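Long-range contacts in putative prolyl-tRNA synthetase (Leishmania major, PDB 5XIL), which probably charges tRNA(Pro) with L-proline in an ATP-dependent reaction that releases AMP and diphosphate: residues H162-K167 with P257-W262; I178-A183 with V194-K199. All coordinates share one frame; numbering follows the deposited sequence. Where two conformers were deposited one is given.

Both contacts belong to the class II synthetase core and illustrate how one helix can meet two sets of strands: helix 168-189 packs on one face of contact 1 and supplies a segment of contact 2. Contact 1 is strand against strand, a largely buried antiparallel ladder in which backbone bonds carry the pairing and side chains sort onto two faces. Contact 2 sets the helix, which directly follows the first strand of contact 1, against strand 195-198. It is also mostly buried but smaller, and here no backbones pair: a salt bridge, a water and a few apolar atoms span the gap. Residues 178-183 and 194-199 lie within the chain loop that contact 1 closes. The two contacts touch where Trp262 packs against Ile178 and Tyr182.

Contact 1. Residues H162-K167 with P257-W262; sequences HCAWAK and PWQNSW
His162-Trp165 and Trp258-Trp262 run antiparallel, their axes 4.5 Å apart at 163°. Cys163 with Asn260 and Trp165 with Trp258 form hydrogen-bonded pairs, alternating with the non-hydrogen-bonded pairs His162-Ser261 and Ala164-Gln259. Two reciprocal N-H...O bonds close each hydrogen-bonded pair; the one from Trp165 N to Trp258 O measures 2.8 Å.

Side chains divide between the two faces. With Cys163 lie Trp165, Trp258 and Asn260. The Trp258 indole turns its edge to the end of the first strand, with CD1 3.4 Å from Ala166 O. Cys163 SG comes to the edge of the Trp262 indole, 3.8 Å from CZ2, a sulfur-aromatic contact. Asn260, whose CG stands between backbone N and carbonyl carbon (chi1 66°), swings its amide toward Cys163 and puts OD1 3.2 Å from Cys163 CB. OD1 also takes a weak bond from Trp262 NE1. On the reverse face Ala164 CB rests on Gln259 CG at 3.7 Å, and the His162 ring, held by Tyr116 OH at ND1 and Glu160 at NE2, lies near Ser261 CB.

Helix 168-189 packs on the Cys163 face, where Glu174 OE1 joins Trp165 NE1 and Asn260 ND2, and helix 111-122 packs on the His162 face. Strands 131-139 and 223-234 flank the pair in the antiparallel sheet characteristic of class II synthetases.

Contact 2. Residues I178-A183 with V194-K199; sequences ILECYA and VVRGRK
Glu180 and Arg196 supply the ionic part of this helix-to-strand contact. Arg196 approaches side-on and gives both NE and NH2 to a single carboxylate oxygen: NE to Glu180 OE1 is 2.9 Å and nearly straight at 160°, NH2 to the same OE1 is 3.2 Å and more bent. Both donors reach the syn side of OE1, and the carboxylate and guanidinium planes are only 20° apart. A bend at chi2 (-55°) curls the glutamate back to this meeting, while the arginine stays extended from CG to NE. Glu187 forms a second salt bridge with Arg196 NH1.

A water ties Arg196 to the helix backbone, accepting from NH2 at 3.0 Å and donating to Glu180 O at 2.9 Å.

The Ala183 methyl, CB, sits over the rim of one guanidinium face, 3.3 Å from Arg196 NH2. Its apolar partner is Val194 CG2 at 4.1 Å; Leu179 CD2 makes an aliphatic contact with Arg196 CB.

Away from the annotated sites, this packs a class II core helix on strand 195-198, which pairs with strand 210-218 and with strand 475-480 of the C-terminal prolyl-tRNA synthetase region. Leu179 also reaches Thr212 of strand 210-218; strand 253-265 and helix 40-60 pack against helix 168-189 too.

Contact 1. Residues H162-K167 with P257-W262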
ATOM      1  N   HIS A 162      10.676  10.910  -7.265  1.00 13.17           N
ATOM      2  CA  HIS A 162      11.851  11.550  -7.947  1.00 13.33           C
ATOM      3  C   HIS A 162      11.625  11.407  -9.432  1.00 12.98           C
ATOM      4  O   HIS A 162      11.486  10.270  -9.968  1.00 13.38           O
ATOM      5  CB  HIS A 162      13.186  10.933  -7.561  1.00 13.49           C
ATOM      6  CG  HIS A 162      13.477  10.929  -6.096  1.00 14.68           C
ATOM      7  ND1 HIS A 162      14.410  11.773  -5.526  1.00 15.24           N
ATOM      8  CD2 HIS A 162      12.974  10.187  -5.081  1.00 14.51           C
ATOM      9  CE1 HIS A 162      14.470  11.546  -4.214  1.00 16.48           C
ATOM     10  NE2 HIS A 162      13.583  10.611  -3.919  1.00 15.06           N
ATOM     11  N   CYS A 163      11.555  12.532 -10.122  1.00 12.25           N
ATOM     12  CA  CYS A 163      11.318  12.535 -11.551  1.00 12.80           C
ATOM     13  C   CYS A 163      12.406  13.337 -12.292  1.00 13.21           C
ATOM     14  O   CYS A 163      12.997  14.260 -11.766  1.00 12.75           O
ATOM     15  CB  CYS A 163       9.921  13.121 -11.838  1.00 12.18           C
ATOM     16  SG  CYS A 163       8.592  12.144 -10.966  1.00 13.15           S
ATOM     17  N   ALA A 164      12.588  12.983 -13.568  1.00 13.69           N
ATOM     18  CA  ALA A 164      13.538  13.631 -14.469  1.00 14.59           C
ATOM     19  C   ALA A 164      12.839  13.748 -15.798  1.00 15.44           C
ATOM     20  O   ALA A 164      12.320  12.736 -16.326  1.00 14.53           O
ATOM     21  CB  ALA A 164      14.761  12.750 -14.628  1.00 15.13           C
ATOM     22  N   TRP A 165      12.824  14.946 -16.345  1.00 14.96           N
ATOM     23  CA  TRP A 165      12.125  15.253 -17.572  1.00 16.17           C
ATOM     24  C   TRP A 165      13.135  15.866 -18.591  1.00 17.29           C
ATOM     25  O   TRP A 165      14.090  16.475 -18.193  1.00 16.23           O
ATOM     26  CB  TRP A 165      11.051  16.305 -17.325  1.00 17.91           C
ATOM     27  CG  TRP A 165       9.956  15.890 -16.415  1.00 17.84           C
ATOM     28  CD1 TRP A 165       9.956  15.898 -15.046  1.00 18.50           C
ATOM     29  CD2 TRP A 165       8.686  15.385 -16.825  1.00 19.84           C
ATOM     30  NE1 TRP A 165       8.727  15.417 -14.590  1.00 18.17           N
ATOM     31  CE2 TRP A 165       7.939  15.106 -15.657  1.00 18.34           C
ATOM     32  CE3 TRP A 165       8.091  15.176 -18.074  1.00 19.18           C
ATOM     33  CZ2 TRP A 165       6.600  14.636 -15.709  1.00 20.33           C
ATOM     34  CZ3 TRP A 165       6.798  14.648 -18.126  1.00 20.90           C
ATOM     35  CH2 TRP A 165       6.076  14.373 -16.945  1.00 22.37           C
ATOM     36  N   ALA A 166      12.790  15.812 -19.864  1.00 19.18           N
ATOM     37  CA  ALA A 166      13.536  16.491 -20.947  1.00 21.45           C
ATOM     38  C   ALA A 166      13.488  18.022 -20.899  1.00 20.75           C
ATOM     39  O   ALA A 166      14.531  18.652 -21.097  1.00 23.33           O
ATOM     40  CB  ALA A 166      13.077  15.957 -22.334  1.00 21.32           C
ATOM     41  N   LYS A 167      12.312  18.597 -20.613  1.00 22.02           N
ATOM     42  CA  LYS A 167      12.109  20.048 -20.585  0.57 23.16           C
ATOM     43  C   LYS A 167      11.790  20.604 -19.200  1.00 20.56           C
ATOM     44  O   LYS A 167      11.108  19.988 -18.413  1.00 18.48           O
ATOM     45  CB  LYS A 167      10.967  20.511 -21.512  0.57 26.46           C
ATOM     46  CG  LYS A 167      11.104  20.135 -22.985  0.57 31.85           C
ATOM     47  CD  LYS A 167      10.413  21.147 -23.912  0.57 35.26           C
ATOM     48  CE  LYS A 167       8.977  21.473 -23.531  0.57 36.42           C
ATOM     49  NZ  LYS A 167       8.053  20.332 -23.778  0.57 37.68           N
ATOM     50  N   PRO A 257      18.751  16.524 -17.852  1.00 17.32           N
ATOM     51  CA  PRO A 257      17.326  16.533 -17.537  1.00 17.30           C
ATOM     52  C   PRO A 257      17.018  17.473 -16.382  1.00 16.28           C
ATOM     53  O   PRO A 257      17.901  17.717 -15.559  1.00 16.26           O
ATOM     54  CB  PRO A 257      17.051  15.132 -17.038  1.00 17.28           C
ATOM     55  CG  PRO A 257      18.140  14.303 -17.548  1.00 19.50           C
ATOM     56  CD  PRO A 257      19.339  15.208 -17.702  1.00 17.97           C
ATOM     57  N   TRP A 258      15.744  17.887 -16.319  1.00 16.01           N
ATOM     58  CA  TRP A 258      15.176  18.653 -15.252  1.00 15.89           C
ATOM     59  C   TRP A 258      14.514  17.709 -14.247  1.00 14.48           C
ATOM     60  O   TRP A 258      13.625  16.921 -14.598  1.00 14.01           O
ATOM     61  CB  TRP A 258      14.200  19.619 -15.852  1.00 16.71           C
ATOM     62  CG  TRP A 258      14.876  20.566 -16.830  1.00 19.47           C
ATOM     63  CD1 TRP A 258      15.188  20.302 -18.166  1.00 20.80           C
ATOM     64  CD2 TRP A 258      15.434  21.858 -16.541  1.00 20.98           C
ATOM     65  NE1 TRP A 258      15.893  21.383 -18.691  1.00 23.15           N
ATOM     66  CE2 TRP A 258      16.036  22.344 -17.733  1.00 21.39           C
ATOM     67  CE3 TRP A 258      15.412  22.686 -15.420  1.00 21.42           C
ATOM     68  CZ2 TRP A 258      16.631  23.608 -17.810  1.00 23.16           C
ATOM     69  CZ3 TRP A 258      16.021  23.904 -15.484  1.00 23.26           C
ATOM     70  CH2 TRP A 258      16.660  24.342 -16.663  1.00 24.34           C
ATOM     71  N   GLN A 259      14.953  17.779 -12.999  1.00 13.78           N
ATOM     72  CA  GLN A 259      14.513  16.869 -11.979  1.00 13.42           C
ATOM     73  C   GLN A 259      13.671  17.557 -10.884  1.00 13.08           C
ATOM     74  O   GLN A 259      13.753  18.762 -10.628  1.00 12.67           O
ATOM     75  CB  GLN A 259      15.743  16.190 -11.343  1.00 13.48           C
ATOM     76  CG  GLN A 259      16.356  15.158 -12.250  1.00 14.77           C
ATOM     77  CD  GLN A 259      17.592  14.554 -11.681  1.00 16.10           C
ATOM     78  OE1 GLN A 259      18.724  14.952 -12.011  1.00 19.90           O
ATOM     79  NE2 GLN A 259      17.402  13.638 -10.768  1.00 15.93           N
ATOM     80  N   ASN A 260      12.825  16.753 -10.282  1.00 13.14           N
ATOM     81  CA  ASN A 260      12.091  17.153  -9.102  1.00 11.92           C
ATOM     82  C   ASN A 260      12.052  16.009  -8.110  1.00 11.37           C
ATOM     83  O   ASN A 260      12.402  14.859  -8.418  1.00 10.52           O
ATOM     84  CB  ASN A 260      10.687  17.643  -9.463  1.00 11.51           C
ATOM     85  CG  ASN A 260       9.767  16.535 -10.050  1.00 12.51           C
ATOM     86  OD1 ASN A 260       9.726  15.407  -9.583  1.00 14.15           O
ATOM     87  ND2 ASN A 260       9.021  16.896 -11.071  1.00 14.39           N
ATOM     88  N   SER A 261      11.707  16.361  -6.879  1.00 11.37           N
ATOM     89  CA  SER A 261      11.498  15.404  -5.848  1.00 11.12           C
ATOM     90  C   SER A 261      10.441  15.938  -4.890  1.00  9.89           C
ATOM     91  O   SER A 261      10.206  17.112  -4.818  1.00  9.43           O
ATOM     92  CB  SER A 261      12.773  14.962  -5.127  1.00 13.00           C
ATOM     93  OG  SER A 261      13.241  15.974  -4.327  1.00 13.98           O
ATOM     94  N   TRP A 262       9.812  15.028  -4.175  1.00 10.14           N
ATOM     95  CA  TRP A 262       8.639  15.393  -3.421  1.00 10.30           C
ATOM     96  C   TRP A 262       8.356  14.334  -2.421  1.00 10.25           C
ATOM     97  O   TRP A 262       8.557  13.179  -2.732  1.00 12.09           O
ATOM     98  CB  TRP A 262       7.467  15.652  -4.386  1.00 10.89           C
ATOM     99  CG  TRP A 262       7.436  14.817  -5.665  1.00 11.12           C
ATOM    100  CD1 TRP A 262       8.072  15.112  -6.857  1.00 11.79           C
ATOM    101  CD2 TRP A 262       6.756  13.594  -5.905  1.00 10.76           C
ATOM    102  NE1 TRP A 262       7.869  14.147  -7.766  1.00 12.13           N
ATOM    103  CE2 TRP A 262       7.027  13.228  -7.252  1.00 11.52           C
ATOM    104  CE3 TRP A 262       5.852  12.816  -5.166  1.00 11.06           C
ATOM    105  CZ2 TRP A 262       6.474  12.103  -7.855  1.00 11.46           C
ATOM    106  CZ3 TRP A 262       5.334  11.689  -5.754  1.00 11.01           C
ATOM    107  CH2 TRP A 262       5.642  11.348  -7.096  1.00 11.26           C
TER

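Contact 2. Residues I178-A183 with V194-K199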
ATOM      1  N   ILE A 178       1.899  17.725  -8.085  1.00 11.69           N
ATOM      2  CA  ILE A 178       2.181  16.949  -6.913  1.00 12.55           C
ATOM      3  C   ILE A 178       1.801  17.744  -5.665  1.00 11.60           C
ATOM      4  O   ILE A 178       1.167  17.204  -4.745  1.00 10.35           O
ATOM      5  CB  ILE A 178       3.668  16.489  -6.873  1.00 12.55           C
ATOM      6  CG1 ILE A 178       3.961  15.442  -7.952  1.00 13.63           C
ATOM      7  CG2 ILE A 178       4.042  15.981  -5.464  1.00 13.31           C
ATOM      8  CD1 ILE A 178       3.297  14.095  -7.740  1.00 13.36           C
ATOM      9  N   LEU A 179       2.132  19.035  -5.647  1.00 11.03           N
ATOM     10  CA  LEU A 179       1.704  19.886  -4.567  1.00 11.66           C
ATOM     11  C   LEU A 179       0.204  19.910  -4.390  1.00 13.09           C
ATOM     12  O   LEU A 179      -0.264  19.810  -3.251  1.00 12.38           O
ATOM     13  CB  LEU A 179       2.234  21.346  -4.702  1.00 12.58           C
ATOM     14  CG  LEU A 179       2.082  22.157  -3.412  1.00 13.22           C
ATOM     15  CD1 LEU A 179       3.086  21.690  -2.403  1.00 12.83           C
ATOM     16  CD2 LEU A 179       2.241  23.639  -3.687  1.00 14.41           C
ATOM     17  N   GLU A 180      -0.547  19.952  -5.500  1.00 13.63           N
ATOM     18  CA  GLU A 180      -2.006  19.835  -5.424  1.00 13.68           C
ATOM     19  C   GLU A 180      -2.481  18.532  -4.824  1.00 12.47           C
ATOM     20  O   GLU A 180      -3.473  18.523  -4.058  1.00 11.92           O
ATOM     21  CB  GLU A 180      -2.670  20.127  -6.765  1.00 16.60           C
ATOM     22  CG  GLU A 180      -2.569  21.562  -7.181  1.00 21.88           C
ATOM     23  CD  GLU A 180      -3.096  22.617  -6.161  1.00 21.35           C
ATOM     24  OE1 GLU A 180      -4.063  22.409  -5.455  1.00 23.59           O
ATOM     25  OE2 GLU A 180      -2.521  23.707  -6.175  1.00 31.06           O
ATOM     26  N   CYS A 181      -1.788  17.428  -5.139  1.00 11.59           N
ATOM     27  CA  CYS A 181      -2.077  16.177  -4.526  1.00 11.63           C
ATOM     28  C   CYS A 181      -1.917  16.232  -3.005  1.00 10.30           C
ATOM     29  O   CYS A 181      -2.762  15.700  -2.266  1.00  9.22           O
ATOM     30  CB  CYS A 181      -1.179  15.041  -5.049  1.00 11.88           C
ATOM     31  SG  CYS A 181      -1.427  14.622  -6.763  1.00 15.38           S
ATOM     32  N   TYR A 182      -0.824  16.851  -2.545  1.00  9.15           N
ATOM     33  CA  TYR A 182      -0.560  16.937  -1.122  1.00  9.18           C
ATOM     34  C   TYR A 182      -1.642  17.846  -0.436  1.00  9.64           C
ATOM     35  O   TYR A 182      -2.097  17.557   0.685  1.00  8.29           O
ATOM     36  CB  TYR A 182       0.870  17.482  -0.919  1.00  9.33           C
ATOM     37  CG  TYR A 182       2.005  16.542  -1.312  1.00  8.66           C
ATOM     38  CD1 TYR A 182       1.786  15.166  -1.505  1.00  9.62           C
ATOM     39  CD2 TYR A 182       3.298  17.008  -1.462  1.00  9.07           C
ATOM     40  CE1 TYR A 182       2.815  14.329  -1.812  1.00  9.40           C
ATOM     41  CE2 TYR A 182       4.296  16.182  -1.769  1.00  9.37           C
ATOM     42  CZ  TYR A 182       4.101  14.853  -1.931  1.00  9.70           C
ATOM     43  OH  TYR A 182       5.178  14.001  -2.140  1.00  9.94           O
ATOM     44  N   ALA A 183      -1.947  18.979  -1.064  1.00  9.83           N
ATOM     45  CA  ALA A 183      -2.996  19.851  -0.586  1.00 11.62           C
ATOM     46  C   ALA A 183      -4.287  19.037  -0.442  1.00 11.26           C
ATOM     47  O   ALA A 183      -5.035  19.239   0.537  1.00 10.42           O
ATOM     48  CB  ALA A 183      -3.235  21.045  -1.504  1.00 11.99           C
ATOM     49  N   VAL A 194      -4.753  24.362   4.353  1.00 10.95           N
ATOM     50  CA  VAL A 194      -3.349  24.572   4.093  1.00 11.40           C
ATOM     51  C   VAL A 194      -3.164  25.909   3.405  1.00 10.54           C
ATOM     52  O   VAL A 194      -4.115  26.412   2.732  1.00 11.73           O
ATOM     53  CB  VAL A 194      -2.731  23.446   3.224  1.00 10.94           C
ATOM     54  CG1 VAL A 194      -2.892  22.124   3.872  1.00 11.90           C
ATOM     55  CG2 VAL A 194      -3.281  23.431   1.807  1.00 13.21           C
ATOM     56  N   VAL A 195      -1.935  26.413   3.460  1.00 10.35           N
ATOM     57  CA  VAL A 195      -1.478  27.514   2.579  1.00 12.40           C
ATOM     58  C   VAL A 195      -0.499  27.004   1.523  1.00 11.65           C
ATOM     59  O   VAL A 195       0.595  26.601   1.863  1.00 10.94           O
ATOM     60  CB  VAL A 195      -0.837  28.692   3.404  1.00 12.66           C
ATOM     61  CG1 VAL A 195      -0.301  29.777   2.476  1.00 12.98           C
ATOM     62  CG2 VAL A 195      -1.919  29.292   4.286  1.00 15.08           C
ATOM     63  N   ARG A 196      -0.908  26.956   0.262  1.00 12.40           N
ATOM     64  CA  ARG A 196       0.015  26.588  -0.832  1.00 11.70           C
ATOM     65  C   ARG A 196       0.903  27.760  -1.080  1.00 11.98           C
ATOM     66  O   ARG A 196       0.417  28.879  -1.258  1.00 12.39           O
ATOM     67  CB  ARG A 196      -0.800  26.312  -2.104  1.00 12.45           C
ATOM     68  CG  ARG A 196      -1.765  25.140  -2.026  1.00 11.30           C
ATOM     69  CD  ARG A 196      -2.882  25.362  -3.044  1.00 12.94           C
ATOM     70  NE  ARG A 196      -3.813  24.243  -3.191  1.00 13.49           N
ATOM     71  CZ  ARG A 196      -4.813  23.961  -2.397  1.00 13.31           C
ATOM     72  NH1 ARG A 196      -5.022  24.672  -1.334  1.00 14.19           N
ATOM     73  NH2 ARG A 196      -5.651  22.972  -2.739  1.00 13.77           N
ATOM     74  N   GLY A 197       2.212  27.517  -1.187  1.00 12.43           N
ATOM     75  CA  GLY A 197       3.136  28.628  -1.497  1.00 11.62           C
ATOM     76  C   GLY A 197       4.529  28.126  -1.848  1.00 11.63           C
ATOM     77  O   GLY A 197       4.752  26.926  -2.032  1.00 11.34           O
ATOM     78  N   ARG A 198       5.440  29.082  -2.005  1.00 12.29           N
ATOM     79  CA  ARG A 198       6.803  28.792  -2.342  0.55 12.15           C
ATOM     80  C   ARG A 198       7.703  29.172  -1.180  1.00 11.69           C
ATOM     81  O   ARG A 198       7.549  30.234  -0.543  1.00 11.93           O
ATOM     82  CB  ARG A 198       7.224  29.604  -3.574  0.55 12.87           C
ATOM     83  CG  ARG A 198       8.529  29.145  -4.173  0.55 13.29           C
ATOM     84  CD  ARG A 198       9.038  30.033  -5.316  0.55 14.98           C
ATOM     85  NE  ARG A 198       8.862  31.471  -5.124  0.55 14.29           N
ATOM     86  CZ  ARG A 198       7.892  32.216  -5.655  0.55 14.53           C
ATOM     87  NH1 ARG A 198       6.926  31.661  -6.388  0.55 14.85           N
ATOM     88  NH2 ARG A 198       7.861  33.527  -5.404  0.55 13.93           N
ATOM     89  N   LYS A 199       8.674  28.332  -0.897  1.00 11.91           N
ATOM     90  CA  LYS A 199       9.608  28.649   0.118  1.00 11.23           C
ATOM     91  C   LYS A 199      10.499  29.827  -0.338  1.00 12.15           C
ATOM     92  O   LYS A 199      10.736  30.011  -1.548  1.00 11.38           O
ATOM     93  CB  LYS A 199      10.479  27.468   0.502  1.00 11.39           C
ATOM     94  CG  LYS A 199       9.752  26.303   1.156  1.00 12.15           C
ATOM     95  CD  LYS A 199       9.291  26.636   2.547  1.00 13.04           C
ATOM     96  CE  LYS A 199       9.097  25.342   3.319  1.00 13.79           C
ATOM     97  NZ  LYS A 199       8.517  25.608   4.659  1.00 12.96           N
TER
HETATM   98  O   HOH W   1      -5.486  20.576  -4.619  1.00 34.03           O